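Local coordinates for Glyoxalase/bleomycin resistance protein/dioxygenase (Sphaerobacter thermophilus, PDB 4HC5), which belongs to the glyoxalase/bleomycin resistance/dioxygenase superfamily and may act as a dioxygenase, though its substrate is not established, at residues A[23-28]-A[48-53]; A[36-41]-A[55-60]. All coordinates share one frame; numbering follows the deposited sequence.

How the contacts relate
Both contacts involve one four-stranded sheet of the VOC fold, and their segments alternate along the chain. Contact 1 lays the start of helix 24-34 on strand 49-55; contact 2 pairs the beginning of strand 38-46, the next element after that helix, with the residues that end and follow strand 49-55. Their centres lie about 15 Å apart. They join directly in the sheet: T53 O is 2.9 Å from V40 N and T53 N 3.0 Å from F41 O, both probable hydrogen bonds, while the rings of F51 and F41 meet edge-to-face. Contact 2 also reaches the second subunit, whereas contact 1 lies wholly within its own chain.

Contact 1 (A[23-28]-A[48-53]); sequences DQEKAL and NMRFVT
R50 and Q24 run past each other in opposite directions between the strand and the helix, each reaching a polar partner on the other's element. R50 spans the gap to the first turn of helix 24-34 because its CG lies trans to the backbone N (chi1 -180°) and the chain stays straight as far as NE. There the E25 side chain, bent at chi2, crosses that of R50 at about a right angle, yet its carboxylate is nearly coplanar with the guanidinium, 13° apart. Both end nitrogens grip one oxygen: OE2 of E25 lies 2.6 Å from NH2 and 2.9 Å from NH1 of R50. The NH1 bond uses the anti lone pair. D42 takes NE of R50 in a second salt bridge, which helps fix the guanidinium's rotation. This is helix-on-sheet packing in a VOC-fold protein, a fold built from βαβββ modules. Closer to the strand, the buried amide of Q24 stands 72° from the guanidinium plane; its NE2 donates almost straight to R50 O at 2.9 Å and also to L65 O on the adjoining strand, while OE1 receives a water that in turn accepts from R50 N. Glutamine suits this place because one amide can both donate and accept. One turn along the helix from Q24, L28 CD2 packs 3.6 Å from V52 CG1, two branched apolar residues that fit well together. D23 caps the helix, its OD1 accepting from K26 N at 3.0 Å.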
ATOM      1  N   ASP A  23       0.359  17.955  -5.771  1.00 17.33           N
ATOM      2  CA  ASP A  23      -0.429  18.934  -5.062  1.00 17.89           C
ATOM      3  C   ASP A  23      -1.431  18.188  -4.226  1.00 18.68           C
ATOM      4  O   ASP A  23      -2.369  17.568  -4.718  1.00 18.29           O
ATOM      5  CB  ASP A  23      -1.077  19.907  -6.083  1.00 21.28           C
ATOM      6  CG  ASP A  23      -1.839  21.025  -5.486  1.00 25.52           C
ATOM      7  OD1 ASP A  23      -2.628  20.786  -4.568  1.00 23.22           O
ATOM      8  OD2 ASP A  23      -1.797  22.187  -6.080  1.00 31.27           O
ATOM      9  N   GLN A  24      -1.253  18.333  -2.936  1.00 17.31           N
ATOM     10  CA  GLN A  24      -2.126  17.629  -1.988  1.00 18.09           C
ATOM     11  C   GLN A  24      -3.599  18.044  -2.075  1.00 18.34           C
ATOM     12  O   GLN A  24      -4.498  17.172  -1.953  1.00 18.86           O
ATOM     13  CB  GLN A  24      -1.600  17.615  -0.564  1.00 18.79           C
ATOM     14  CG  GLN A  24      -0.263  16.953  -0.368  1.00 18.20           C
ATOM     15  CD  GLN A  24       0.176  16.982   1.067  1.00 19.14           C
ATOM     16  OE1 GLN A  24       0.449  18.120   1.596  1.00 20.92           O
ATOM     17  NE2 GLN A  24       0.230  15.901   1.720  1.00 18.36           N
ATOM     18  N   GLU A  25      -3.900  19.337  -2.160  1.00 21.14           N
ATOM     19  CA  GLU A  25      -5.276  19.810  -2.277  1.00 21.44           C
ATOM     20  C   GLU A  25      -5.971  19.303  -3.512  1.00 19.68           C
ATOM     21  O   GLU A  25      -7.125  18.905  -3.456  1.00 21.32           O
ATOM     22  CB  GLU A  25      -5.250  21.343  -2.277  1.00 25.45           C
ATOM     23  CG  GLU A  25      -5.287  21.953  -0.915  1.00 43.68           C
ATOM     24  CD  GLU A  25      -6.408  21.429   0.012  1.00 35.10           C
ATOM     25  OE1 GLU A  25      -7.566  21.287  -0.405  1.00 54.96           O
ATOM     26  OE2 GLU A  25      -6.090  21.149   1.122  1.00 45.50           O
ATOM     27  N   LYS A  26      -5.270  19.364  -4.644  1.00 19.69           N
ATOM     28  CA  LYS A  26      -5.864  18.882  -5.896  1.00 20.69           C
ATOM     29  C   LYS A  26      -6.048  17.376  -5.840  1.00 18.99           C
ATOM     30  O   LYS A  26      -7.055  16.846  -6.329  1.00 19.83           O
ATOM     31  CB  LYS A  26      -5.016  19.244  -7.093  1.00 21.66           C
ATOM     32  CG  LYS A  26      -5.112  20.727  -7.401  1.00 31.19           C
ATOM     33  CD  LYS A  26      -4.192  21.116  -8.490  1.00 34.18           C
ATOM     34  CE  LYS A  26      -4.163  22.638  -8.640  1.00 44.61           C
ATOM     35  NZ  LYS A  26      -5.082  23.042  -9.724  1.00 53.94           N
ATOM     36  N   ALA A  27      -5.091  16.686  -5.219  1.00 17.05           N
ATOM     37  CA  ALA A  27      -5.214  15.225  -5.079  1.00 17.56           C
ATOM     38  C   ALA A  27      -6.398  14.847  -4.210  1.00 16.15           C
ATOM     39  O   ALA A  27      -7.194  13.969  -4.547  1.00 17.73           O
ATOM     40  CB  ALA A  27      -3.914  14.602  -4.596  1.00 17.20           C
ATOM     41  N   LEU A  28      -6.603  15.603  -3.130  1.00 18.74           N
ATOM     42  CA  LEU A  28      -7.786  15.379  -2.285  1.00 18.34           C
ATOM     43  C   LEU A  28      -9.054  15.529  -3.119  1.00 19.11           C
ATOM     44  O   LEU A  28     -10.002  14.711  -2.979  1.00 20.74           O
ATOM     45  CB  LEU A  28      -7.833  16.324  -1.102  1.00 21.78           C
ATOM     46  CG  LEU A  28      -7.039  15.929   0.135  1.00 22.29           C
ATOM     47  CD1 LEU A  28      -7.015  17.115   1.120  1.00 24.08           C
ATOM     48  CD2 LEU A  28      -7.772  14.708   0.779  1.00 20.83           C
ATOM     49  N   ASN A  48       7.095  20.807   7.793  1.00 44.60           N
ATOM     50  CA  ASN A  48       7.332  20.312   6.405  1.00 47.22           C
ATOM     51  C   ASN A  48       6.576  19.044   5.874  1.00 39.33           C
ATOM     52  O   ASN A  48       6.750  18.641   4.772  1.00 58.75           O
ATOM     53  CB  ASN A  48       8.829  20.137   6.198  1.00 49.08           C
ATOM     54  CG  ASN A  48       9.605  21.431   6.482  1.00 63.57           C
ATOM     55  OD1 ASN A  48      10.578  21.426   7.232  1.00 72.25           O
ATOM     56  ND2 ASN A  48       9.137  22.550   5.923  1.00 69.77           N
HETATM   57  N   MSE A  49       5.680  18.557   6.867  1.00 44.10           N
HETATM   58  CA  MSE A  49       4.838  17.416   6.398  1.00 33.82           C
HETATM   59  C   MSE A  49       3.374  17.607   6.849  1.00 30.49           C
HETATM   60  O   MSE A  49       3.093  17.524   8.026  1.00 33.32           O
HETATM   61  CB  MSE A  49       5.317  16.019   6.879  1.00 40.97           C
HETATM   62  CG  MSE A  49       4.274  14.778   6.430  1.00 28.29           C
HETATM   63 SE   MSE A  49       4.965  13.099   7.135  0.70 57.41          SE
HETATM   64  CE  MSE A  49       6.798  13.375   6.472  1.00 45.43           C
ATOM     65  N   ARG A  50       2.504  17.815   5.881  1.00 25.23           N
ATOM     66  CA  ARG A  50       1.063  17.822   6.035  1.00 25.31           C
ATOM     67  C   ARG A  50       0.673  16.401   5.659  1.00 21.91           C
ATOM     68  O   ARG A  50       0.726  15.992   4.529  1.00 21.77           O
ATOM     69  CB  ARG A  50       0.395  18.854   5.095  1.00 22.82           C
ATOM     70  CG  ARG A  50      -1.111  18.883   5.235  1.00 25.80           C
ATOM     71  CD  ARG A  50      -1.702  19.737   4.131  1.00 25.18           C
ATOM     72  NE  ARG A  50      -3.162  19.655   4.087  1.00 24.16           N
ATOM     73  CZ  ARG A  50      -3.923  20.099   3.100  1.00 28.91           C
ATOM     74  NH1 ARG A  50      -3.412  20.723   2.038  1.00 35.63           N
ATOM     75  NH2 ARG A  50      -5.221  19.924   3.212  1.00 30.70           N
ATOM     76  N   PHE A  51       0.391  15.622   6.679  1.00 21.01           N
ATOM     77  CA  PHE A  51       0.058  14.228   6.541  1.00 19.79           C
ATOM     78  C   PHE A  51      -1.432  14.124   6.187  1.00 18.14           C
ATOM     79  O   PHE A  51      -2.289  14.485   6.964  1.00 21.03           O
ATOM     80  CB  PHE A  51       0.400  13.373   7.766  1.00 22.90           C
ATOM     81  CG  PHE A  51       0.187  11.932   7.556  1.00 23.74           C
ATOM     82  CD1 PHE A  51       0.992  11.203   6.681  1.00 22.67           C
ATOM     83  CD2 PHE A  51      -0.810  11.264   8.237  1.00 24.71           C
ATOM     84  CE1 PHE A  51       0.815   9.854   6.483  1.00 24.19           C
ATOM     85  CE2 PHE A  51      -1.026   9.920   8.056  1.00 24.18           C
ATOM     86  CZ  PHE A  51      -0.179   9.169   7.182  1.00 25.17           C
ATOM     87  N   VAL A  52      -1.683  13.624   4.933  1.00 17.67           N
ATOM     88  CA  VAL A  52      -3.037  13.585   4.362  1.00 16.95           C
ATOM     89  C   VAL A  52      -3.278  12.164   3.915  1.00 17.22           C
ATOM     90  O   VAL A  52      -2.479  11.554   3.182  1.00 17.28           O
ATOM     91  CB  VAL A  52      -3.212  14.563   3.163  1.00 18.70           C
ATOM     92  CG1 VAL A  52      -4.587  14.380   2.498  1.00 20.06           C
ATOM     93  CG2 VAL A  52      -2.932  16.028   3.563  1.00 20.50           C
ATOM     94  N   THR A  53      -4.427  11.620   4.348  1.00 16.31           N
ATOM     95  CA  THR A  53      -4.847  10.322   3.864  1.00 15.74           C
ATOM     96  C   THR A  53      -6.340  10.299   3.467  1.00 15.58           C
ATOM     97  O   THR A  53      -7.155  11.092   3.932  1.00 16.51           O
ATOM     98  CB  THR A  53      -4.641   9.147   4.863  1.00 16.18           C
ATOM     99  OG1 THR A  53      -5.591   9.267   5.916  1.00 17.89           O
ATOM    100  CG2 THR A  53      -3.227   9.069   5.469  1.00 18.10           C
TER
HETATM  101  O   HOH W   1       3.143  17.833   3.059  1.00 22.67           O

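Contact 2 (A[36-41]-A[55-60])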
ATOM      1  N   GLY A  36     -14.577   8.993  -4.882  1.00 21.36           N
ATOM      2  CA  GLY A  36     -15.501   8.668  -3.784  1.00 19.00           C
ATOM      3  C   GLY A  36     -14.881   8.252  -2.457  1.00 19.28           C
ATOM      4  O   GLY A  36     -15.572   7.761  -1.551  1.00 22.46           O
ATOM      5  N   PHE A  37     -13.576   8.473  -2.322  1.00 18.00           N
ATOM      6  CA  PHE A  37     -12.941   8.190  -1.029  1.00 18.19           C
ATOM      7  C   PHE A  37     -13.362   9.267  -0.005  1.00 17.30           C
ATOM      8  O   PHE A  37     -13.895  10.319  -0.357  1.00 19.91           O
ATOM      9  CB  PHE A  37     -11.427   8.229  -1.127  1.00 17.08           C
ATOM     10  CG  PHE A  37     -10.759   7.080  -1.868  1.00 17.07           C
ATOM     11  CD1 PHE A  37     -11.218   6.580  -3.057  1.00 22.31           C
ATOM     12  CD2 PHE A  37      -9.606   6.515  -1.384  1.00 19.01           C
ATOM     13  CE1 PHE A  37     -10.530   5.559  -3.751  1.00 21.89           C
ATOM     14  CE2 PHE A  37      -8.905   5.553  -2.079  1.00 19.21           C
ATOM     15  CZ  PHE A  37      -9.365   5.057  -3.248  1.00 20.46           C
ATOM     16  N   GLU A  38     -13.071   8.981   1.267  1.00 18.22           N
ATOM     17  CA  GLU A  38     -13.274   9.904   2.367  1.00 20.41           C
ATOM     18  C   GLU A  38     -11.902  10.346   2.923  1.00 18.78           C
ATOM     19  O   GLU A  38     -10.990   9.514   3.093  1.00 20.42           O
ATOM     20  CB  GLU A  38     -14.055   9.247   3.513  1.00 24.17           C
ATOM     21  CG  GLU A  38     -15.450   8.794   3.147  1.00 29.09           C
ATOM     22  CD  GLU A  38     -16.033   7.798   4.172  1.00 39.23           C
ATOM     23  OE1 GLU A  38     -15.325   7.455   5.199  1.00 42.90           O
ATOM     24  OE2 GLU A  38     -17.197   7.337   3.993  1.00 41.89           O
ATOM     25  N   LYS A  39     -11.782  11.613   3.249  1.00 19.21           N
ATOM     26  CA  LYS A  39     -10.536  12.130   3.879  1.00 18.22           C
ATOM     27  C   LYS A  39     -10.554  11.604   5.318  1.00 18.74           C
ATOM     28  O   LYS A  39     -11.541  11.632   6.035  1.00 20.98           O
ATOM     29  CB  LYS A  39     -10.447  13.665   3.876  1.00 19.64           C
ATOM     30  CG  LYS A  39      -9.069  14.207   4.370  1.00 20.79           C
ATOM     31  CD  LYS A  39      -8.885  15.707   4.214  1.00 22.28           C
ATOM     32  CE  LYS A  39      -9.581  16.490   5.225  1.00 25.63           C
ATOM     33  NZ  LYS A  39      -9.390  17.979   5.052  1.00 26.61           N
ATOM     34  N   VAL A  40      -9.368  11.192   5.763  1.00 19.17           N
ATOM     35  CA  VAL A  40      -9.154  10.833   7.159  1.00 20.21           C
ATOM     36  C   VAL A  40      -8.167  11.802   7.810  1.00 19.58           C
ATOM     37  O   VAL A  40      -8.570  12.820   8.375  1.00 21.85           O
ATOM     38  CB  VAL A  40      -8.777   9.314   7.327  1.00 18.97           C
ATOM     39  CG1 VAL A  40      -8.608   8.996   8.801  1.00 20.74           C
ATOM     40  CG2 VAL A  40      -9.837   8.417   6.649  1.00 21.51           C
ATOM     41  N   PHE A  41      -6.868  11.556   7.614  1.00 18.21           N
ATOM     42  CA  PHE A  41      -5.871  12.475   8.133  1.00 20.33           C
ATOM     43  C   PHE A  41      -5.735  13.737   7.284  1.00 19.99           C
ATOM     44  O   PHE A  41      -5.755  13.700   6.043  1.00 19.13           O
ATOM     45  CB  PHE A  41      -4.478  11.815   8.225  1.00 19.98           C
ATOM     46  CG  PHE A  41      -4.271  10.950   9.410  1.00 20.52           C
ATOM     47  CD1 PHE A  41      -4.606   9.641   9.365  1.00 21.70           C
ATOM     48  CD2 PHE A  41      -3.774  11.463  10.588  1.00 23.07           C
ATOM     49  CE1 PHE A  41      -4.481   8.821  10.452  1.00 28.25           C
ATOM     50  CE2 PHE A  41      -3.584  10.654  11.660  1.00 28.03           C
ATOM     51  CZ  PHE A  41      -3.892   9.307  11.595  1.00 27.64           C
ATOM     52  N   VAL A  55      -9.561   7.227   2.291  1.00 17.16           N
ATOM     53  CA  VAL A  55      -9.930   5.816   2.431  1.00 17.41           C
ATOM     54  C   VAL A  55     -11.212   5.534   1.626  1.00 19.69           C
ATOM     55  O   VAL A  55     -12.102   6.339   1.612  1.00 18.94           O
ATOM     56  CB  VAL A  55     -10.157   5.422   3.930  1.00 18.29           C
ATOM     57  CG1 VAL A  55     -11.427   6.050   4.530  1.00 20.17           C
ATOM     58  CG2 VAL A  55     -10.158   3.920   4.146  1.00 19.76           C
ATOM     59  N   PRO A  56     -11.291   4.351   0.996  1.00 17.78           N
ATOM     60  CA  PRO A  56     -12.586   3.979   0.454  1.00 18.84           C
ATOM     61  C   PRO A  56     -13.618   3.860   1.553  1.00 20.46           C
ATOM     62  O   PRO A  56     -13.295   3.395   2.647  1.00 21.33           O
ATOM     63  CB  PRO A  56     -12.316   2.604  -0.234  1.00 20.98           C
ATOM     64  CG  PRO A  56     -10.826   2.638  -0.530  1.00 21.07           C
ATOM     65  CD  PRO A  56     -10.244   3.367   0.685  1.00 19.50           C
ATOM     66  N   PRO A  57     -14.836   4.288   1.306  1.00 23.50           N
ATOM     67  CA  PRO A  57     -15.855   4.304   2.402  1.00 22.88           C
ATOM     68  C   PRO A  57     -16.051   2.938   3.052  1.00 26.10           C
ATOM     69  O   PRO A  57     -16.252   1.949   2.371  1.00 27.97           O
ATOM     70  CB  PRO A  57     -17.135   4.753   1.715  1.00 27.28           C
ATOM     71  CG  PRO A  57     -16.585   5.516   0.578  1.00 27.00           C
ATOM     72  CD  PRO A  57     -15.363   4.827   0.069  1.00 23.48           C
ATOM     73  N   GLY A  58     -15.948   2.943   4.370  1.00 28.11           N
ATOM     74  CA  GLY A  58     -16.080   1.697   5.155  1.00 30.51           C
ATOM     75  C   GLY A  58     -14.888   0.743   5.230  1.00 25.27           C
ATOM     76  O   GLY A  58     -14.932  -0.280   5.912  1.00 31.62           O
ATOM     77  N   ALA A  59     -13.794   1.079   4.501  1.00 22.50           N
ATOM     78  CA  ALA A  59     -12.623   0.215   4.413  1.00 21.48           C
ATOM     79  C   ALA A  59     -11.593   0.506   5.469  1.00 19.75           C
ATOM     80  O   ALA A  59     -11.583   1.612   6.059  1.00 24.20           O
ATOM     81  CB  ALA A  59     -11.992   0.306   3.012  1.00 20.84           C
ATOM     82  N   GLN A  60     -10.710  -0.467   5.684  1.00 19.95           N
ATOM     83  CA  GLN A  60      -9.670  -0.331   6.755  1.00 19.79           C
ATOM     84  C   GLN A  60      -8.409   0.489   6.314  1.00 20.31           C
ATOM     85  O   GLN A  60      -8.081   1.545   6.869  1.00 25.47           O
ATOM     86  CB  GLN A  60      -9.334  -1.671   7.268  1.00 22.01           C
ATOM     87  CG  GLN A  60      -8.299  -1.726   8.335  1.00 26.58           C
ATOM     88  CD  GLN A  60      -8.118  -3.144   8.847  1.00 26.47           C
ATOM     89  OE1 GLN A  60      -7.800  -4.090   8.109  1.00 32.00           O
ATOM     90  NE2 GLN A  60      -8.438  -3.310  10.152  1.00 35.64           N
TER
HETATM   91  O   HOH W   2     -15.387   4.906   6.113  1.00 43.25           O
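An antiparallel bridge between the start of strand 38-46, an outer strand of its sheet within the chain, and the end of strand 49-55 leads here into a type II turn, P56 to A59, in this VOC-fold protein. E38 and V55 form the hydrogen-bonded pair: E38 N donates to V55 O and V55 N to E38 O, both at 2.8 Å. Next to it F37, its CG beside the backbone N (chi1 -72°), lies alongside P56 and points the same way. CG of P56 sits over one face of the F37 ring, 4.0 Å from the centroid and offset toward the rim, a CH-pi contact for which the rigid proline ring is well suited. I11 and A12 of the second subunit pack on F37 and P56, respectively, carrying this apolar patch into the dimer interface. V40 points toward segment 55-60, and its CG2 touches V55 CG1 at 3.6 Å. Glycine suits G36, just after the helix, where a CB would jam against the preceding carbonyl O, and G58, whose phi is also positive. E38, extended beyond CG, crosses P57 obliquely with OE2 3.4 Å from P57 CB, and its OE1 accepts from a water at 2.7 Å that itself accepts from G58 N.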